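Local coordinates for YjeF-related protein (Enterococcus faecalis, PDB 2R3B), which probably catalyses the ADP-dependent dehydration of the S-form of NAD(P)HX, a damaged hydrated NAD(P)H, thereby restoring the nucleotide cofactor, at residues B[47-52]-B[65-70]; B[115-120]-B[148-153]; B[174-177]-B[181-184]; B[226-231]-B[265-270]. All blocks are in the same frame, centred on the assembly; numbering follows the deposited sequence. Where two conformers were deposited one is given.

Contact 1 of 4, residues B[47-52]-B[65-70]; sequences VVLIGG and EACINS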
loop_
_atom_site.group_PDB
_atom_site.type_symbol
_atom_site.label_atom_id
_atom_site.label_comp_id
_atom_site.label_asym_id
_atom_site.label_seq_id
_atom_site.Cartn_x
_atom_site.Cartn_y
_atom_site.Cartn_z
ATOM N N VAL B 47 -12.983 0.065 20.206
ATOM C CA VAL B 47 -11.775 -0.630 20.651
ATOM C C VAL B 47 -10.628 0.338 20.631
ATOM O O VAL B 47 -10.504 1.165 19.723
ATOM C CB VAL B 47 -11.427 -1.856 19.760
ATOM C CG1 VAL B 47 -10.153 -2.509 20.228
ATOM C CG2 VAL B 47 -12.592 -2.835 19.747
ATOM N N VAL B 48 -9.775 0.261 21.647
ATOM C CA VAL B 48 -8.556 1.012 21.626
ATOM C C VAL B 48 -7.371 0.037 21.691
ATOM O O VAL B 48 -7.311 -0.799 22.595
ATOM C CB VAL B 48 -8.483 2.033 22.804
ATOM C CG1 VAL B 48 -7.104 2.749 22.791
ATOM C CG2 VAL B 48 -9.596 3.075 22.697
ATOM N N LEU B 49 -6.471 0.135 20.713
ATOM C CA LEU B 49 -5.290 -0.727 20.619
ATOM C C LEU B 49 -4.075 0.111 20.971
ATOM O O LEU B 49 -3.870 1.191 20.390
ATOM C CB LEU B 49 -5.167 -1.263 19.196
ATOM C CG LEU B 49 -6.392 -1.936 18.559
ATOM C CD1 LEU B 49 -6.045 -2.380 17.122
ATOM C CD2 LEU B 49 -6.869 -3.107 19.415
ATOM N N ILE B 50 -3.250 -0.353 21.891
ATOM C CA ILE B 50 -2.128 0.427 22.385
ATOM C C ILE B 50 -0.819 -0.332 22.253
ATOM O O ILE B 50 -0.687 -1.424 22.782
ATOM C CB ILE B 50 -2.349 0.778 23.882
ATOM C CG1 ILE B 50 -3.745 1.372 24.070
ATOM C CG2 ILE B 50 -1.210 1.699 24.377
ATOM C CD1 ILE B 50 -4.120 1.709 25.525
ATOM N N GLY B 51 0.133 0.219 21.484
ATOM C CA GLY B 51 1.426 -0.441 21.285
ATOM C C GLY B 51 2.161 0.189 20.138
ATOM O O GLY B 51 1.808 1.278 19.687
ATOM N N GLY B 52 3.181 -0.513 19.663
ATOM C CA GLY B 52 3.980 -0.053 18.558
ATOM C C GLY B 52 4.852 1.122 18.917
ATOM O O GLY B 52 4.499 2.318 18.654
ATOM N N GLU B 65 -5.253 -4.218 11.732
ATOM C CA GLU B 65 -5.890 -4.835 10.567
ATOM C C GLU B 65 -6.825 -5.989 11.015
ATOM O O GLU B 65 -7.921 -6.168 10.482
ATOM C CB GLU B 65 -4.816 -5.330 9.578
ATOM C CG GLU B 65 -5.412 -5.854 8.265
ATOM C CD GLU B 65 -4.447 -5.855 7.083
ATOM O OE1 GLU B 65 -3.213 -5.894 7.334
ATOM O OE2 GLU B 65 -4.950 -5.822 5.911
ATOM N N ALA B 66 -6.367 -6.775 11.988
ATOM C CA ALA B 66 -7.150 -7.899 12.539
ATOM C C ALA B 66 -8.432 -7.371 13.184
ATOM O O ALA B 66 -9.533 -7.898 12.969
ATOM C CB ALA B 66 -6.296 -8.673 13.595
ATOM N N CYS B 67 -8.299 -6.320 13.973
ATOM C CA CYS B 67 -9.458 -5.759 14.687
ATOM C C CYS B 67 -10.541 -5.209 13.747
ATOM O O CYS B 67 -11.727 -5.552 13.867
ATOM C CB CYS B 67 -8.971 -4.686 15.666
ATOM S SG CYS B 67 -10.222 -4.043 16.783
ATOM N N ILE B 68 -10.122 -4.406 12.773
ATOM C CA ILE B 68 -11.035 -3.856 11.775
ATOM C C ILE B 68 -11.705 -4.967 11.009
ATOM O O ILE B 68 -12.934 -5.011 10.907
ATOM C CB ILE B 68 -10.285 -2.957 10.795
ATOM C CG1 ILE B 68 -9.768 -1.723 11.552
ATOM C CG2 ILE B 68 -11.189 -2.546 9.615
ATOM C CD1 ILE B 68 -8.747 -0.987 10.766
ATOM N N ASN B 69 -10.907 -5.897 10.492
ATOM C CA ASN B 69 -11.465 -6.989 9.704
ATOM C C ASN B 69 -12.355 -7.973 10.498
ATOM O O ASN B 69 -13.161 -8.681 9.913
ATOM C CB ASN B 69 -10.338 -7.765 9.033
ATOM C CG ASN B 69 -9.940 -7.188 7.724
ATOM O OD1 ASN B 69 -10.655 -7.389 6.732
ATOM N ND2 ASN B 69 -8.802 -6.477 7.682
ATOM N N SER B 70 -12.198 -8.019 11.820
ATOM C CA SER B 70 -13.009 -8.874 12.681
ATOM C C SER B 70 -14.426 -8.302 12.900
ATOM O O SER B 70 -15.324 -9.024 13.359
ATOM C CB SER B 70 -12.342 -9.066 14.044
ATOM O OG SER B 70 -12.563 -7.926 14.837
#

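Contact 2 of 4, residues B[115-120]-B[148-153]; sequences ILIGPG and GSAITL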
loop_
_atom_site.group_PDB
_atom_site.type_symbol
_atom_site.label_atom_id
_atom_site.label_comp_id
_atom_site.label_asym_id
_atom_site.label_seq_id
_atom_site.Cartn_x
_atom_site.Cartn_y
_atom_site.Cartn_z
ATOM N N ILE B 115 -9.883 -2.522 25.506
ATOM C CA ILE B 115 -8.534 -2.018 25.411
ATOM C C ILE B 115 -7.585 -3.198 25.230
ATOM O O ILE B 115 -7.584 -4.119 26.049
ATOM C CB ILE B 115 -8.135 -1.319 26.729
ATOM C CG1 ILE B 115 -9.126 -0.184 27.058
ATOM C CG2 ILE B 115 -6.666 -0.858 26.699
ATOM C CD1 ILE B 115 -9.033 0.211 28.517
ATOM N N LEU B 116 -6.753 -3.138 24.187
ATOM C CA LEU B 116 -5.641 -4.048 23.994
ATOM C C LEU B 116 -4.372 -3.248 24.181
ATOM O O LEU B 116 -4.171 -2.195 23.525
ATOM C CB LEU B 116 -5.661 -4.651 22.582
ATOM C CG LEU B 116 -4.390 -5.369 22.129
ATOM C CD1 LEU B 116 -4.139 -6.631 23.003
ATOM C CD2 LEU B 116 -4.428 -5.742 20.652
ATOM N N ILE B 117 -3.523 -3.715 25.087
ATOM C CA ILE B 117 -2.223 -3.108 25.286
ATOM C C ILE B 117 -1.106 -4.143 25.163
ATOM O O ILE B 117 -1.164 -5.232 25.767
ATOM C CB ILE B 117 -2.139 -2.333 26.632
ATOM C CG1 ILE B 117 -0.790 -1.565 26.724
ATOM C CG2 ILE B 117 -2.407 -3.278 27.827
ATOM C CD1 ILE B 117 -0.804 -0.418 27.752
ATOM N N GLY B 118 -0.117 -3.831 24.326
ATOM C CA GLY B 118 1.112 -4.616 24.311
ATOM C C GLY B 118 1.815 -4.946 23.009
ATOM O O GLY B 118 3.045 -5.080 23.026
ATOM N N PRO B 119 1.073 -5.132 21.888
ATOM C CA PRO B 119 1.773 -5.444 20.624
ATOM C C PRO B 119 2.824 -4.402 20.229
ATOM O O PRO B 119 2.509 -3.247 20.067
ATOM C CB PRO B 119 0.642 -5.488 19.586
ATOM C CG PRO B 119 -0.580 -5.788 20.361
ATOM C CD PRO B 119 -0.396 -5.107 21.694
ATOM N N GLY B 120 4.076 -4.822 20.124
ATOM C CA GLY B 120 5.169 -3.921 19.795
ATOM C C GLY B 120 5.404 -2.807 20.811
ATOM O O GLY B 120 6.031 -1.790 20.493
ATOM N N GLY B 148 1.999 -9.565 25.158
ATOM C CA GLY B 148 3.401 -9.284 24.793
ATOM C C GLY B 148 4.215 -8.668 25.910
ATOM O O GLY B 148 4.088 -9.049 27.072
ATOM N N SER B 149 4.948 -7.617 25.571
ATOM C CA SER B 149 5.762 -6.916 26.551
ATOM C C SER B 149 4.983 -6.244 27.670
ATOM O O SER B 149 5.566 -5.959 28.721
ATOM C CB SER B 149 6.666 -5.881 25.838
ATOM O OG SER B 149 5.923 -4.765 25.370
ATOM N N ALA B 150 3.674 -6.019 27.499
ATOM C CA ALA B 150 2.858 -5.455 28.550
ATOM C C ALA B 150 2.708 -6.504 29.684
ATOM O O ALA B 150 2.594 -6.148 30.850
ATOM C CB ALA B 150 1.490 -4.985 28.020
ATOM N N ILE B 151 2.766 -7.786 29.343
ATOM C CA ILE B 151 2.724 -8.842 30.375
ATOM C C ILE B 151 4.028 -8.797 31.194
ATOM O O ILE B 151 4.008 -8.836 32.433
ATOM C CB ILE B 151 2.561 -10.245 29.768
ATOM C CG1 ILE B 151 1.282 -10.330 28.928
ATOM C CG2 ILE B 151 2.494 -11.332 30.900
ATOM C CD1 ILE B 151 1.124 -11.617 28.152
ATOM N N THR B 152 5.146 -8.703 30.498
ATOM C CA THR B 152 6.447 -8.585 31.141
ATOM C C THR B 152 6.521 -7.366 32.044
ATOM O O THR B 152 6.978 -7.465 33.189
ATOM C CB THR B 152 7.554 -8.539 30.112
ATOM O OG1 THR B 152 7.540 -9.748 29.355
ATOM C CG2 THR B 152 8.943 -8.382 30.767
ATOM N N LEU B 153 6.088 -6.207 31.552
ATOM C CA LEU B 153 6.061 -4.992 32.391
ATOM C C LEU B 153 5.108 -5.127 33.572
ATOM O O LEU B 153 5.375 -4.615 34.681
ATOM C CB LEU B 153 5.651 -3.781 31.554
ATOM C CG LEU B 153 6.656 -3.333 30.486
ATOM C CD1 LEU B 153 6.115 -2.120 29.714
ATOM C CD2 LEU B 153 8.062 -3.059 31.051
HETATM O O HOH W 1 5.049 -6.906 22.796
#

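Contact 3 of 4, residues B[174-177]-B[181-184]; sequences MEWQ and HLPI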
loop_
_atom_site.group_PDB
_atom_site.type_symbol
_atom_site.label_atom_id
_atom_site.label_comp_id
_atom_site.label_asym_id
_atom_site.label_seq_id
_atom_site.Cartn_x
_atom_site.Cartn_y
_atom_site.Cartn_z
HETATM N N MSE B 174 7.020 -18.428 28.092
HETATM C CA MSE B 174 8.006 -17.712 28.901
HETATM C C MSE B 174 7.396 -16.471 29.564
HETATM O O MSE B 174 7.743 -16.126 30.693
HETATM C CB MSE B 174 9.242 -17.371 28.068
HETATM C CG MSE B 174 10.052 -18.605 27.652
HETATM SE SE MSE B 174 10.714 -19.678 29.170
HETATM C CE MSE B 174 12.121 -18.515 29.788
ATOM N N GLU B 175 6.453 -15.822 28.889
ATOM C CA GLU B 175 5.725 -14.716 29.506
ATOM C C GLU B 175 4.916 -15.251 30.670
ATOM O O GLU B 175 4.842 -14.606 31.725
ATOM C CB GLU B 175 4.839 -13.985 28.469
ATOM C CG GLU B 175 5.614 -13.050 27.546
ATOM C CD GLU B 175 4.959 -12.789 26.174
ATOM O OE1 GLU B 175 3.928 -13.409 25.830
ATOM O OE2 GLU B 175 5.501 -11.943 25.420
ATOM N N TRP B 176 4.314 -16.434 30.505
ATOM C CA TRP B 176 3.536 -17.047 31.593
ATOM C C TRP B 176 4.417 -17.442 32.794
ATOM O O TRP B 176 3.999 -17.314 33.943
ATOM C CB TRP B 176 2.825 -18.287 31.072
ATOM C CG TRP B 176 1.928 -18.990 32.026
ATOM C CD1 TRP B 176 1.896 -20.333 32.220
ATOM C CD2 TRP B 176 0.918 -18.437 32.899
ATOM N NE1 TRP B 176 0.928 -20.655 33.108
ATOM C CE2 TRP B 176 0.322 -19.522 33.563
ATOM C CE3 TRP B 176 0.440 -17.140 33.167
ATOM C CZ2 TRP B 176 -0.705 -19.368 34.463
ATOM C CZ3 TRP B 176 -0.557 -16.981 34.092
ATOM C CH2 TRP B 176 -1.126 -18.089 34.743
ATOM N N GLN B 177 5.620 -17.922 32.508
ATOM C CA GLN B 177 6.594 -18.219 33.564
ATOM C C GLN B 177 6.828 -16.986 34.396
ATOM O O GLN B 177 6.841 -17.025 35.621
ATOM C CB GLN B 177 7.905 -18.694 32.953
ATOM C CG GLN B 177 8.997 -18.961 33.965
ATOM C CD GLN B 177 10.225 -19.573 33.327
ATOM O OE1 GLN B 177 10.168 -20.657 32.745
ATOM N NE2 GLN B 177 11.342 -18.864 33.416
ATOM N N HIS B 181 5.073 -17.338 37.733
ATOM C CA HIS B 181 6.242 -17.930 38.392
ATOM C C HIS B 181 6.314 -19.447 38.243
ATOM O O HIS B 181 7.100 -20.091 38.931
ATOM C CB HIS B 181 6.324 -17.506 39.857
ATOM C CG HIS B 181 6.351 -16.024 40.031
ATOM N ND1 HIS B 181 5.258 -15.306 40.468
ATOM C CD2 HIS B 181 7.310 -15.114 39.744
ATOM C CE1 HIS B 181 5.558 -14.020 40.481
ATOM N NE2 HIS B 181 6.796 -13.877 40.043
ATOM N N LEU B 182 5.540 -20.010 37.319
ATOM C CA LEU B 182 5.636 -21.430 36.998
ATOM C C LEU B 182 6.696 -21.662 35.940
ATOM O O LEU B 182 6.532 -21.247 34.787
ATOM C CB LEU B 182 4.296 -21.983 36.495
ATOM C CG LEU B 182 3.139 -22.045 37.483
ATOM C CD1 LEU B 182 1.848 -22.318 36.757
ATOM C CD2 LEU B 182 3.396 -23.099 38.572
ATOM N N PRO B 183 7.795 -22.357 36.306
ATOM C CA PRO B 183 8.722 -22.818 35.284
ATOM C C PRO B 183 7.992 -23.678 34.284
ATOM O O PRO B 183 7.035 -24.355 34.646
ATOM C CB PRO B 183 9.727 -23.673 36.075
ATOM C CG PRO B 183 9.656 -23.167 37.450
ATOM C CD PRO B 183 8.231 -22.758 37.656
ATOM N N ILE B 184 8.447 -23.666 33.041
ATOM C CA ILE B 184 7.728 -24.329 31.955
ATOM C C ILE B 184 7.467 -25.796 32.270
ATOM O O ILE B 184 6.384 -26.316 31.992
ATOM C CB ILE B 184 8.453 -24.177 30.600
ATOM C CG1 ILE B 184 8.496 -22.691 30.186
ATOM C CG2 ILE B 184 7.733 -24.998 29.531
ATOM C CD1 ILE B 184 9.069 -22.425 28.790
#

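Contact 4 of 4, residues B[226-231]-B[265-270]; sequences PGMATG and IGDDLA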
loop_
_atom_site.group_PDB
_atom_site.type_symbol
_atom_site.label_atom_id
_atom_site.label_comp_id
_atom_site.label_asym_id
_atom_site.label_seq_id
_atom_site.Cartn_x
_atom_site.Cartn_y
_atom_site.Cartn_z
ATOM N N PRO B 226 2.955 -24.970 12.419
ATOM C CA PRO B 226 4.214 -24.214 12.383
ATOM C C PRO B 226 4.419 -23.263 11.198
ATOM O O PRO B 226 5.367 -22.487 11.231
ATOM C CB PRO B 226 5.295 -25.314 12.397
ATOM C CG PRO B 226 4.619 -26.511 11.863
ATOM C CD PRO B 226 3.174 -26.422 12.240
ATOM N N GLY B 227 3.532 -23.277 10.209
ATOM C CA GLY B 227 3.506 -22.223 9.172
ATOM C C GLY B 227 3.118 -20.848 9.713
ATOM O O GLY B 227 3.383 -19.825 9.083
HETATM N N MSE B 228 2.521 -20.823 10.908
HETATM C CA MSE B 228 2.103 -19.595 11.582
HETATM C C MSE B 228 3.177 -19.079 12.531
HETATM O O MSE B 228 2.991 -18.074 13.197
HETATM C CB MSE B 228 0.810 -19.866 12.362
HETATM C CG MSE B 228 -0.375 -20.211 11.496
HETATM SE SE MSE B 228 -1.866 -20.922 12.560
HETATM C CE MSE B 228 -2.262 -19.249 13.490
ATOM N N ALA B 229 4.312 -19.780 12.613
ATOM C CA ALA B 229 5.392 -19.427 13.543
ATOM C C ALA B 229 6.240 -18.312 12.916
ATOM O O ALA B 229 7.400 -18.515 12.529
ATOM C CB ALA B 229 6.250 -20.644 13.851
ATOM N N THR B 230 5.644 -17.136 12.821
ATOM C CA THR B 230 6.291 -16.028 12.172
ATOM C C THR B 230 5.868 -14.753 12.894
ATOM O O THR B 230 4.807 -14.698 13.528
ATOM C CB THR B 230 5.957 -15.961 10.657
ATOM O OG1 THR B 230 6.734 -14.914 10.054
ATOM C CG2 THR B 230 4.486 -15.699 10.388
ATOM N N GLY B 231 6.716 -13.737 12.845
ATOM C CA GLY B 231 6.399 -12.488 13.560
ATOM C C GLY B 231 5.089 -11.891 13.115
ATOM O O GLY B 231 4.869 -11.706 11.920
ATOM N N ILE B 265 -8.276 -20.409 10.257
ATOM C CA ILE B 265 -7.856 -19.708 9.045
ATOM C C ILE B 265 -6.384 -20.002 8.751
ATOM O O ILE B 265 -6.006 -20.258 7.607
ATOM C CB ILE B 265 -8.113 -18.190 9.159
ATOM C CG1 ILE B 265 -9.603 -17.876 9.199
ATOM C CG2 ILE B 265 -7.485 -17.465 7.941
ATOM C CD1 ILE B 265 -9.902 -16.422 9.710
ATOM N N GLY B 266 -5.541 -19.956 9.769
ATOM C CA GLY B 266 -4.121 -20.165 9.570
ATOM C C GLY B 266 -3.875 -21.587 9.102
ATOM O O GLY B 266 -3.023 -21.821 8.283
ATOM N N ASP B 267 -4.657 -22.544 9.620
ATOM C CA ASP B 267 -4.487 -23.938 9.223
ATOM C C ASP B 267 -4.902 -24.129 7.777
ATOM O O ASP B 267 -4.236 -24.851 7.037
ATOM C CB ASP B 267 -5.318 -24.847 10.125
ATOM C CG ASP B 267 -4.680 -25.083 11.478
ATOM O OD1 ASP B 267 -3.497 -24.712 11.705
ATOM O OD2 ASP B 267 -5.361 -25.686 12.346
ATOM N N ASP B 268 -5.995 -23.484 7.376
ATOM C CA ASP B 268 -6.463 -23.504 5.990
ATOM C C ASP B 268 -5.413 -22.899 5.048
ATOM O O ASP B 268 -5.117 -23.458 3.981
ATOM C CB ASP B 268 -7.806 -22.782 5.814
ATOM C CG ASP B 268 -8.988 -23.597 6.304
ATOM O OD1 ASP B 268 -8.773 -24.789 6.664
ATOM O OD2 ASP B 268 -10.113 -23.016 6.319
ATOM N N LEU B 269 -4.883 -21.728 5.416
ATOM C CA LEU B 269 -3.887 -21.088 4.561
ATOM C C LEU B 269 -2.597 -21.904 4.439
ATOM O O LEU B 269 -1.973 -21.895 3.394
ATOM C CB LEU B 269 -3.565 -19.683 5.059
ATOM C CG LEU B 269 -4.712 -18.693 4.941
ATOM C CD1 LEU B 269 -4.376 -17.390 5.697
ATOM C CD2 LEU B 269 -5.022 -18.421 3.507
ATOM N N ALA B 270 -2.212 -22.601 5.510
ATOM C CA ALA B 270 -0.992 -23.368 5.521
ATOM C C ALA B 270 -1.064 -24.545 4.564
ATOM O O ALA B 270 -0.041 -25.162 4.267
ATOM C CB ALA B 270 -0.671 -23.841 6.943
#

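Contact 1 of 4, residues B[47-52]-B[65-70]
Cys67 meets Val47 through its sulfur, which packs against the whole branched end of the valine: SG lies 3.8 Å from Val47 CG1, and Val47 CB and CG2 are hardly farther off. The same cysteine takes Leu49 on its methylene, with Leu49 CD1 4.0 Å from Cys67 CB in one of the leucine's two deposited conformers. Cys67 SG stands anti to its own backbone N (chi1 -172°), which carries the sulfur out to Val47 while CB remains facing Leu49. No hydrogen bond crosses here; the join is apolar and buried. Val47 and Leu49 share the helix-facing side of the strand, and Val48 between them turns its side chain to the other. Val47 is backbone-bonded to Leu74 and Thr76, and Leu49 to Thr76, at the neighbouring strand 74-78, and Ala242 and Ala246 of helix 233-247 pack on Val47. Within helix 57-70, Ser70 OG bonds back to Cys67 O at 2.7 Å. In the same helix Glu65 O is gripped twice by Asn69, whose N and ND2 reach it from opposite faces of its plane; the bond from Asn69 ND2 to Glu65 O is 3.0 Å long. Beyond these, Ile68 and Asn69 pack on Leu277 of a neighbouring subunit. The segments are strand and helix of the beta-alpha-beta crossover formed by 46-50, 57-70 and 74-78, a building block of the ribokinase-like fold.

Contact 2 of 4, residues B[115-120]-B[148-153]
The methyl of Ala150 points toward the backbone where strand 114-117 stops: its CB lies 3.5 Å from Ile117 O and 3.7 Å from Gly118 CA, with the branch methyl Ile117 CG2 4.3 Å from the same Ala150 CB. Gly118, with no side chain, lets the helix start come this near. Ser149 OG, swung between backbone N and carbonyl carbon (chi1 73°), stands 3.7 Å from Gly118 O, but the hydroxyl is hydrogen-bonded to Gly122 O, in the loop beyond the strand. The two backbones are joined instead by a water, which donates to Gly118 O at 2.7 Å and accepts from Ser149 N at 2.9 Å. Gly148 holds the N-cap position, and its carbonyl receives Ile151 N in the first turn. Pro119, whose side chain is turned away from the 148-153 segment, rests against Ala59, Ile60 and Ser63 of helix 57-70. Gly122 and Ala59 are predicted to bind (6S)-NADPHX, which places the contact beside the probable substrate site. Its chemistry is divided: the apolar half is a close fit of methyl against backbone, whereas in the polar half a water joins the two main chains and the serine hydroxyl is taken up by a loop carbonyl.

Contact 3 of 4, residues B[174-177]-B[181-184]
Leu182 runs alongside the indole of Trp176, with Leu182 CD1 4.1 Å from Trp176 NE1. That indole nitrogen donates to Asn192 OD1, and the rest of the buried ring packs among Pro171, Gln195 of helix 189-199, and Ile203 and Leu205 of strand 202-205. The second flat group is the amide of Gln177, held out on a chain that runs extended past CG, which itself stands anti to the backbone N (chi1 177°). Its oxygen reaches the turn beyond the helix, where Ile184 N makes a weak bond to Gln177 OE1 at 3.5 Å. Nearer the backbone, Gln177 CA gives a CA-H...O contact of 3.3 Å to Leu182 O, an oxygen that also accepts from Gln187 NE2. His181 leaves the helix with positive phi, and its N bonds weakly to Gln177 O at 2.8 Å, bent to 122°. Ser180 OG ties the same turn, bonding both Trp176 O and Leu182 N. Glu175 OE1 is bonded to the N of His172, predicted to bind (6S)-NADPHX, so the helix start probably borders the substrate site. Chemically, the chain reversal after helix 173-180 rests on two weak hydrogen bonds and a CA-H...O contact to Gln177, beside a leucine packed on a buried tryptophan.

Contact 4 of 4, residues B[226-231]-B[265-270]
The carboxylate of Asp267, near the selenium of Met228, is gripped by residues just before Pro226: OD1 accepts from Asn225 ND2 and OD2 from Gly224 N. Met228, a selenomethionine, passes its SE 4.2 Å from Asp267 OD1, but its main seat is the bare backbone of Gly266, with SE 3.8 Å from Gly266 CA and 4.1 Å from Gly266 C. Met228 CG stands anti to the carbonyl carbon and the chain is extended at chi2 (167°), which sets SE against Gly266; the bend at chi3 turns only the terminal methyl. Gly266 has no side chain to hold the selenium off. Met228 O accepts from Thr233 OG1. A weak bond from Thr230 N to Met228 O, 2.8 Å long, closes an inverse gamma turn centred on Ala229. Arg35 of a neighbouring subunit bonds Pro226 O through NH1. The loop leads into helix 233-247, whose first turn holds Gly234, predicted to bind AMP. No hydrogen bond links the two segments directly. They meet through an apolar, thioether-type side chain laid on the glycine backbone of helix 252-269, while the polar tie is made next door, where Asp267 accepts the bonds that join this helix to the start of the loop.

Along the chain the four contacts follow in series, each closing before the next opens. Contacts 1 and 2 have centres 13 Å apart and share the central sheet, where strands 46-50 and 114-117 are parallel neighbours: Ile50 N probably bonds Leu116 O at 2.6 Å, and Gly52 N probably bonds Pro119 O just beyond. Contact 3, on the other side of the chain's centre from contact 1, touches contact 2 through Glu175, whose OE2 packs on Gly148 CA. Contact 4 touches none of the others, its centre 20 to 24 Å from theirs. Contacts 1 and 2 join sheet strands to helices, contacts 3 and 4 helices to loops; contacts 2, 3 and 4 approach the predicted substrate and nucleotide site.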